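Local coordinates for envelope glycoprotein (Thogoto virus, PDB 5XEA) that probably attaches the virus to a host-cell receptor and later induces fusion of the virion with the host membrane, at residues B[51-56]-B[132-137]; B[123-128]-B[440-445]; B[30-35]-B[198-203]. All coordinates share one frame; numbering follows the deposited sequence.

Contact 1 of 3, residues B[51-56]-B[132-137]; sequences VAYCYN and AYHMCN
Ala52 and Asn137 exchange a pair of backbone hydrogen bonds, Ala52 N to Asn137 O at 2.8 Å and nearly straight, and Asn137 N back to Ala52 O. Cys54 and Met135 do the same, with Cys54 N to Met135 O also at 2.8 Å. Asn56 N then reaches Tyr133 O at 3.1 Å, and Ala132 N donates to Asn56 O in a bent bond. Asn137 ND2 is held mainly by Asp97 and also donates to a water that lies 3.2 Å from Ala52 O. Strands 40-56 and 133-156 thus run antiparallel in the branched sheet of a gp64-like, class III fusogen, and strand 65-72 continues the sheet beyond 51-56, while 95-99 does so beyond 133-137. Disulfides tether both strands, Cys54 to Cys66 and Cys136 to Cys106. On the face bearing Tyr53, Tyr55 and His134, an aromatic cluster forms at the non-hydrogen-bonded pairs. The imidazole of His134 is sandwiched: Tyr53 OH lies over one face, offset toward the rim and 3.2 Å from His134 ND1, while Tyr55 CD1 sits over the centre of the other, 3.4 Å from His134 NE2. The Tyr53 ring is nearly parallel to the imidazole (16°) but slid so far that overlap is slight; the Tyr55 ring is inclined to it by 42°. Both tyrosines carry CG anti to the backbone N, whereas His134 CG lies anti to its carbonyl carbon, which brings its ring between them. Past the cluster, a water links Tyr55 OH, 2.6 Å away in the ring plane, to Ala132 O.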
# COMPACT_ATOMS: atom_id res chain seq x y z
N VAL B 51 -32.45 -27.48 -13.62
CA VAL B 51 -33.52 -28.25 -14.25
C VAL B 51 -32.98 -29.62 -14.62
O VAL B 51 -32.06 -29.73 -15.45
CB VAL B 51 -34.09 -27.53 -15.49
CG1 VAL B 51 -35.23 -28.34 -16.10
CG2 VAL B 51 -34.57 -26.12 -15.12
N ALA B 52 -33.52 -30.67 -14.00
CA ALA B 52 -33.16 -32.06 -14.29
C ALA B 52 -34.40 -32.81 -14.77
O ALA B 52 -35.30 -33.11 -13.98
CB ALA B 52 -32.54 -32.75 -13.07
N TYR B 53 -34.42 -33.14 -16.05
CA TYR B 53 -35.50 -33.92 -16.67
C TYR B 53 -34.95 -35.30 -17.02
O TYR B 53 -34.08 -35.43 -17.88
CB TYR B 53 -36.01 -33.19 -17.91
CG TYR B 53 -37.17 -33.85 -18.62
CD1 TYR B 53 -38.43 -33.91 -18.03
CD2 TYR B 53 -37.01 -34.41 -19.89
CE1 TYR B 53 -39.50 -34.50 -18.69
CE2 TYR B 53 -38.09 -35.01 -20.56
CZ TYR B 53 -39.33 -35.04 -19.95
OH TYR B 53 -40.40 -35.62 -20.60
N CYS B 54 -35.44 -36.33 -16.36
CA CYS B 54 -34.87 -37.66 -16.49
C CYS B 54 -35.93 -38.62 -17.00
O CYS B 54 -37.12 -38.36 -16.88
CB CYS B 54 -34.33 -38.13 -15.14
SG CYS B 54 -33.13 -36.98 -14.42
N TYR B 55 -35.47 -39.73 -17.58
CA TYR B 55 -36.35 -40.86 -17.88
C TYR B 55 -35.69 -42.14 -17.41
O TYR B 55 -34.49 -42.35 -17.64
CB TYR B 55 -36.69 -40.96 -19.38
CG TYR B 55 -37.54 -42.18 -19.71
CD1 TYR B 55 -38.87 -42.24 -19.33
CD2 TYR B 55 -37.00 -43.29 -20.38
CE1 TYR B 55 -39.66 -43.36 -19.63
CE2 TYR B 55 -37.79 -44.41 -20.68
CZ TYR B 55 -39.12 -44.43 -20.29
OH TYR B 55 -39.92 -45.52 -20.56
N ASN B 56 -36.46 -42.98 -16.73
CA ASN B 56 -35.99 -44.26 -16.24
C ASN B 56 -36.66 -45.37 -17.06
O ASN B 56 -37.81 -45.73 -16.79
CB ASN B 56 -36.30 -44.40 -14.76
CG ASN B 56 -35.75 -45.68 -14.16
OD1 ASN B 56 -35.29 -46.56 -14.87
ND2 ASN B 56 -35.78 -45.76 -12.84
N ALA B 132 -40.02 -46.60 -15.72
CA ALA B 132 -40.90 -46.42 -16.87
C ALA B 132 -41.62 -45.09 -16.84
O ALA B 132 -42.66 -44.94 -17.50
CB ALA B 132 -41.92 -47.57 -17.01
N TYR B 133 -41.08 -44.12 -16.10
CA TYR B 133 -41.63 -42.77 -16.10
C TYR B 133 -40.50 -41.75 -16.16
O TYR B 133 -39.33 -42.05 -15.88
CB TYR B 133 -42.48 -42.49 -14.85
CG TYR B 133 -43.81 -43.20 -14.80
CD1 TYR B 133 -44.97 -42.57 -15.23
CD2 TYR B 133 -43.90 -44.50 -14.31
CE1 TYR B 133 -46.19 -43.22 -15.20
CE2 TYR B 133 -45.11 -45.15 -14.25
CZ TYR B 133 -46.26 -44.51 -14.70
OH TYR B 133 -47.47 -45.14 -14.65
N HIS B 134 -40.88 -40.53 -16.50
CA HIS B 134 -40.00 -39.38 -16.47
C HIS B 134 -40.03 -38.74 -15.08
O HIS B 134 -41.03 -38.83 -14.36
CB HIS B 134 -40.42 -38.35 -17.50
CG HIS B 134 -40.34 -38.85 -18.90
ND1 HIS B 134 -39.30 -38.55 -19.74
CD2 HIS B 134 -41.18 -39.64 -19.62
CE1 HIS B 134 -39.49 -39.13 -20.91
NE2 HIS B 134 -40.63 -39.79 -20.86
N MET B 135 -38.93 -38.08 -14.72
CA MET B 135 -38.91 -37.40 -13.44
C MET B 135 -38.24 -36.04 -13.60
O MET B 135 -37.24 -35.92 -14.31
CB MET B 135 -38.22 -38.25 -12.37
CG MET B 135 -38.45 -37.70 -10.95
SD MET B 135 -37.94 -38.83 -9.66
CE MET B 135 -39.35 -39.93 -9.63
N CYS B 136 -38.84 -35.04 -12.97
CA CYS B 136 -38.49 -33.63 -13.16
C CYS B 136 -38.08 -33.05 -11.81
O CYS B 136 -38.78 -33.22 -10.81
CB CYS B 136 -39.69 -32.86 -13.75
SG CYS B 136 -39.52 -31.05 -13.85
N ASN B 137 -36.93 -32.40 -11.78
CA ASN B 137 -36.54 -31.62 -10.61
C ASN B 137 -36.17 -30.23 -11.08
O ASN B 137 -35.35 -30.08 -12.00
CB ASN B 137 -35.37 -32.27 -9.85
CG ASN B 137 -35.84 -33.28 -8.82
OD1 ASN B 137 -36.34 -32.91 -7.76
ND2 ASN B 137 -35.67 -34.57 -9.13
O HOH W 1 -34.93 -35.49 -11.83
O HOH W 2 -42.53 -45.32 -20.31

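Contact 2 of 3, residues B[123-128]-B[440-445]; sequences VRRDAN and TKNGGK
Val123 lays its CG1 methyl across the bent chain of Lys441, 3.9 Å from Lys441 CG. At Arg124 the backbone does the work: Arg124 O accepts a straight bond (170°) from Lys441 N at 2.9 Å, and a water joins Arg124 N to Lys441 NZ, which also bonds Tyr439 O of its own chain. The extended Arg124 side chain passes over Thr440, whose N lies over one face of the guanidinium. Arg124 NH1 bonds Met437 O, and the side chain packs on Tyr439 of a neighbouring subunit. Arg125 reaches furthest into the 440-445 loop. With CG anti to the backbone N (chi1 -174°) and the chain extended to NE, it places NH1 between two carbonyls, 2.8 Å from Gly443 O and 2.7 Å from Lys441 O; the latter bond is weak. The bond to Gly443 O arrives above the carbonyl plane. Arg125 NH2 forms a salt bridge with Asp97. Asp126 and Asn442 pair reciprocally: Asp126 N donates to Asn442 OD1 at 3.0 Å, on a lone pair in the carbonyl plane, and Asn442 ND2 returns a bond to Asp126 OD1, modelled so short that its exact length is doubtful. Thr440 OG1 stands 3.2 Å from Asp126 OD1. Beyond this, Ala127 turns its methyl onto Met135 and Asn137 of strand 133-156. The loop before strand 133-156 and the loop after helix 421-437 are therefore joined mainly by directional polar bonds: both functions of the Asn442 amide are used, which fixes its flip, and the Asp97 carboxylate probably balances the charge of Arg125, while two backbone carbonyls accept from its NH1.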
# COMPACT_ATOMS: atom_id res chain seq x y z
N VAL B 123 -31.15 -26.42 -4.54
CA VAL B 123 -30.69 -27.76 -4.19
C VAL B 123 -30.46 -28.49 -5.50
O VAL B 123 -31.28 -28.41 -6.41
CB VAL B 123 -31.73 -28.51 -3.33
CG1 VAL B 123 -31.20 -29.89 -2.93
CG2 VAL B 123 -32.09 -27.72 -2.09
N ARG B 124 -29.32 -29.17 -5.62
CA ARG B 124 -29.02 -29.91 -6.84
C ARG B 124 -29.55 -31.33 -6.70
O ARG B 124 -29.05 -32.09 -5.88
CB ARG B 124 -27.53 -29.92 -7.12
CG ARG B 124 -27.20 -30.88 -8.28
CD ARG B 124 -25.72 -30.97 -8.49
NE ARG B 124 -25.39 -31.88 -9.57
CZ ARG B 124 -24.16 -32.13 -9.97
NH1 ARG B 124 -23.13 -31.52 -9.38
NH2 ARG B 124 -23.94 -32.98 -10.96
N ARG B 125 -30.56 -31.68 -7.48
CA ARG B 125 -31.17 -33.01 -7.40
C ARG B 125 -31.49 -33.50 -8.81
O ARG B 125 -32.01 -32.74 -9.63
CB ARG B 125 -32.45 -32.97 -6.54
CG ARG B 125 -33.08 -34.33 -6.27
CD ARG B 125 -34.14 -34.23 -5.16
NE ARG B 125 -34.83 -35.51 -4.96
CZ ARG B 125 -34.47 -36.43 -4.07
NH1 ARG B 125 -33.42 -36.22 -3.29
NH2 ARG B 125 -35.16 -37.56 -3.96
N ASP B 126 -31.16 -34.76 -9.10
CA ASP B 126 -31.52 -35.36 -10.39
C ASP B 126 -32.04 -36.79 -10.22
O ASP B 126 -31.66 -37.71 -10.94
CB ASP B 126 -30.36 -35.30 -11.38
CG ASP B 126 -29.11 -36.01 -10.88
OD1 ASP B 126 -29.17 -36.72 -9.85
OD2 ASP B 126 -28.06 -35.85 -11.55
N ALA B 127 -32.95 -36.97 -9.27
CA ALA B 127 -33.53 -38.28 -9.02
C ALA B 127 -34.29 -38.80 -10.25
O ALA B 127 -34.82 -38.03 -11.05
CB ALA B 127 -34.46 -38.22 -7.81
N ASN B 128 -34.32 -40.13 -10.38
CA ASN B 128 -34.89 -40.84 -11.53
C ASN B 128 -35.36 -42.21 -11.07
O ASN B 128 -35.00 -43.21 -11.67
CB ASN B 128 -33.82 -40.98 -12.63
CG ASN B 128 -34.39 -41.37 -13.99
OD1 ASN B 128 -35.58 -41.20 -14.28
ND2 ASN B 128 -33.51 -41.85 -14.87
N THR B 440 -24.78 -34.15 -5.86
CA THR B 440 -26.22 -34.22 -5.98
C THR B 440 -26.82 -34.76 -4.68
O THR B 440 -26.24 -35.60 -3.98
CB THR B 440 -26.60 -35.10 -7.17
OG1 THR B 440 -27.98 -34.92 -7.48
CG2 THR B 440 -26.34 -36.59 -6.86
N LYS B 441 -28.00 -34.25 -4.34
CA LYS B 441 -28.68 -34.64 -3.11
C LYS B 441 -29.86 -35.54 -3.50
O LYS B 441 -31.01 -35.10 -3.53
CB LYS B 441 -29.13 -33.39 -2.30
CG LYS B 441 -28.11 -32.23 -2.27
CD LYS B 441 -27.06 -32.37 -1.18
CE LYS B 441 -26.16 -31.10 -1.07
NZ LYS B 441 -25.37 -30.83 -2.32
N ASN B 442 -29.56 -36.80 -3.82
CA ASN B 442 -30.54 -37.72 -4.40
C ASN B 442 -31.14 -38.71 -3.41
O ASN B 442 -31.79 -39.67 -3.84
CB ASN B 442 -29.92 -38.50 -5.56
CG ASN B 442 -29.78 -37.67 -6.82
OD1 ASN B 442 -30.33 -36.56 -6.91
ND2 ASN B 442 -29.05 -38.19 -7.79
N GLY B 443 -30.94 -38.53 -2.11
CA GLY B 443 -31.70 -39.29 -1.13
C GLY B 443 -32.96 -38.53 -0.78
O GLY B 443 -32.93 -37.30 -0.80
N GLY B 444 -34.07 -39.20 -0.48
CA GLY B 444 -34.20 -40.65 -0.48
C GLY B 444 -35.65 -41.09 -0.39
O GLY B 444 -36.21 -41.24 0.70
N LYS B 445 -36.28 -41.30 -1.55
CA LYS B 445 -37.72 -41.57 -1.61
C LYS B 445 -38.02 -42.68 -2.62
O LYS B 445 -37.17 -43.07 -3.42
CB LYS B 445 -38.51 -40.31 -2.00
CG LYS B 445 -37.98 -39.01 -1.41
CD LYS B 445 -38.93 -37.86 -1.66
CE LYS B 445 -39.36 -37.80 -3.12
NZ LYS B 445 -40.42 -36.78 -3.33
O HOH W 3 -27.44 -28.83 -3.48

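Contact 3 of 3, residues B[30-35]-B[198-203]; sequences ATRYTT and QREEVK
Strands 24-35 and 197-209 are neighbours in the middle of a six-stranded antiparallel sheet, and segments 30-35 and 198-203 pair along part of their length. Ala30, Arg32 and Thr34 face Val202, Glu200 and Gln198 in hydrogen-bonded pairs; Arg32 N meets Glu200 O at 2.8 Å, and Gln198 N meets Thr34 O in a nearly straight bond (175°). On the face of these residues, Arg32 and Glu200 run alongside each other and end in a salt bridge, Arg32 NH2 to Glu200 OE1 at 2.8 Å; its hydrogen bond is weak, and the guanidinium and carboxylate planes stand 77° apart. A bend at chi3 (75°) turns the guanidinium back over Val202, whose CG1 lies over the centre of one face, and Arg32 NH1 goes to Asp226 on strand 221-226, so one side chain spans three strands. The opposite face carries Thr31, Tyr33, Arg199 and Glu201. Thr31 OG1 donates to Glu201 OE1 at 3.2 Å on the syn side of the carboxylate. Arg199 lies alongside Tyr33, its CG 3.7 Å from Tyr33 CE1, and makes a long, weak salt bridge with Glu201 OE2; the Tyr33 ring also meets Trp155 at about a right angle. At the Gln198 end a water accepts a hydrogen bond from Thr34 OG1 and donates to Gln198 OE1 at 2.5 Å and to Thr35 O at 3.2 Å.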
# COMPACT_ATOMS: atom_id res chain seq x y z
N ALA B 30 -7.71 27.16 -12.97
CA ALA B 30 -8.24 25.99 -13.66
C ALA B 30 -9.73 25.90 -13.43
O ALA B 30 -10.27 26.40 -12.44
CB ALA B 30 -7.55 24.70 -13.19
N THR B 31 -10.39 25.25 -14.38
CA THR B 31 -11.77 24.81 -14.21
C THR B 31 -11.74 23.42 -13.58
O THR B 31 -11.13 22.50 -14.13
CB THR B 31 -12.51 24.78 -15.55
OG1 THR B 31 -12.40 26.06 -16.19
CG2 THR B 31 -13.97 24.46 -15.32
N ARG B 32 -12.37 23.29 -12.42
CA ARG B 32 -12.41 22.04 -11.70
C ARG B 32 -13.81 21.46 -11.76
O ARG B 32 -14.80 22.18 -11.54
CB ARG B 32 -11.99 22.23 -10.25
CG ARG B 32 -11.88 20.94 -9.50
CD ARG B 32 -11.47 21.17 -8.09
NE ARG B 32 -12.57 21.68 -7.31
CZ ARG B 32 -12.42 22.26 -6.13
NH1 ARG B 32 -11.21 22.41 -5.62
NH2 ARG B 32 -13.48 22.70 -5.47
N TYR B 33 -13.90 20.17 -12.04
CA TYR B 33 -15.16 19.43 -12.05
C TYR B 33 -15.11 18.37 -10.96
O TYR B 33 -14.23 17.50 -10.99
CB TYR B 33 -15.41 18.78 -13.40
CG TYR B 33 -15.44 19.74 -14.57
CD1 TYR B 33 -16.63 20.29 -15.02
CD2 TYR B 33 -14.27 20.07 -15.24
CE1 TYR B 33 -16.66 21.16 -16.10
CE2 TYR B 33 -14.28 20.93 -16.32
CZ TYR B 33 -15.48 21.48 -16.75
OH TYR B 33 -15.50 22.34 -17.82
N THR B 34 -16.03 18.44 -10.01
CA THR B 34 -16.16 17.46 -8.94
C THR B 34 -17.61 17.00 -8.85
O THR B 34 -18.48 17.47 -9.59
CB THR B 34 -15.70 18.02 -7.59
OG1 THR B 34 -16.51 19.16 -7.25
CG2 THR B 34 -14.23 18.42 -7.63
N THR B 35 -17.87 16.07 -7.93
CA THR B 35 -19.18 15.45 -7.79
C THR B 35 -19.74 15.71 -6.39
O THR B 35 -19.01 15.90 -5.42
CB THR B 35 -19.13 13.92 -8.06
OG1 THR B 35 -18.10 13.32 -7.27
CG2 THR B 35 -18.88 13.63 -9.53
N GLN B 198 -20.25 19.06 -10.90
CA GLN B 198 -20.30 20.49 -10.65
C GLN B 198 -19.03 21.14 -11.18
O GLN B 198 -17.93 20.62 -10.98
CB GLN B 198 -20.45 20.76 -9.15
CG GLN B 198 -21.43 19.82 -8.49
CD GLN B 198 -21.57 20.04 -7.01
OE1 GLN B 198 -20.64 19.80 -6.24
NE2 GLN B 198 -22.74 20.49 -6.58
N ARG B 199 -19.20 22.29 -11.84
CA ARG B 199 -18.12 23.06 -12.43
C ARG B 199 -17.77 24.24 -11.52
O ARG B 199 -18.63 24.76 -10.81
CB ARG B 199 -18.53 23.55 -13.82
CG ARG B 199 -17.52 24.39 -14.56
CD ARG B 199 -18.19 25.18 -15.67
NE ARG B 199 -17.28 26.13 -16.30
CZ ARG B 199 -16.86 26.05 -17.55
NH1 ARG B 199 -17.28 25.06 -18.33
NH2 ARG B 199 -16.03 26.96 -18.03
N GLU B 200 -16.50 24.66 -11.55
CA GLU B 200 -16.03 25.66 -10.60
C GLU B 200 -14.68 26.20 -11.05
O GLU B 200 -13.83 25.44 -11.52
CB GLU B 200 -15.94 25.06 -9.19
CG GLU B 200 -15.80 26.07 -8.08
CD GLU B 200 -15.75 25.40 -6.72
OE1 GLU B 200 -15.51 24.17 -6.67
OE2 GLU B 200 -15.95 26.08 -5.69
N GLU B 201 -14.49 27.51 -10.89
CA GLU B 201 -13.25 28.18 -11.26
C GLU B 201 -12.39 28.34 -10.01
O GLU B 201 -12.84 28.92 -9.02
CB GLU B 201 -13.53 29.54 -11.90
CG GLU B 201 -14.55 29.49 -13.03
CD GLU B 201 -14.03 28.76 -14.26
OE1 GLU B 201 -12.80 28.71 -14.44
OE2 GLU B 201 -14.86 28.25 -15.04
N VAL B 202 -11.17 27.82 -10.06
CA VAL B 202 -10.35 27.68 -8.86
C VAL B 202 -8.94 28.16 -9.13
O VAL B 202 -8.48 28.25 -10.27
CB VAL B 202 -10.30 26.21 -8.34
CG1 VAL B 202 -11.69 25.72 -7.93
CG2 VAL B 202 -9.69 25.31 -9.39
N LYS B 203 -8.23 28.42 -8.04
CA LYS B 203 -6.79 28.63 -8.06
C LYS B 203 -6.13 27.49 -7.30
O LYS B 203 -6.55 27.16 -6.18
CB LYS B 203 -6.43 29.97 -7.42
CG LYS B 203 -7.19 31.15 -7.99
CD LYS B 203 -6.52 31.68 -9.24
CE LYS B 203 -7.21 32.94 -9.73
NZ LYS B 203 -7.50 33.83 -8.58
O HOH W 4 -18.41 19.04 -5.29

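How the contacts relate
From the N terminus, residues 30-35 come first and wait for 198-203, so contact 3 closes the loop inside which contact 1 is wholly nested. Strand 40-56 follows directly and supplies 51-56, which meets 132-137. Segment 123-128 falls between these two, and its partner 440-445 lies near the C-terminal end of the model, so contact 2 crosses both other contacts and brings the region after helix 421-437 back to the sheet of contact 1. Contacts 1 and 2 touch, with centres about 11 Å apart, Asn128 ND2 probably bonding Tyr55 O. Contact 3 pairs two strands of a separate sheet, its centre about 65 and 62 Å from the centres of contacts 1 and 2.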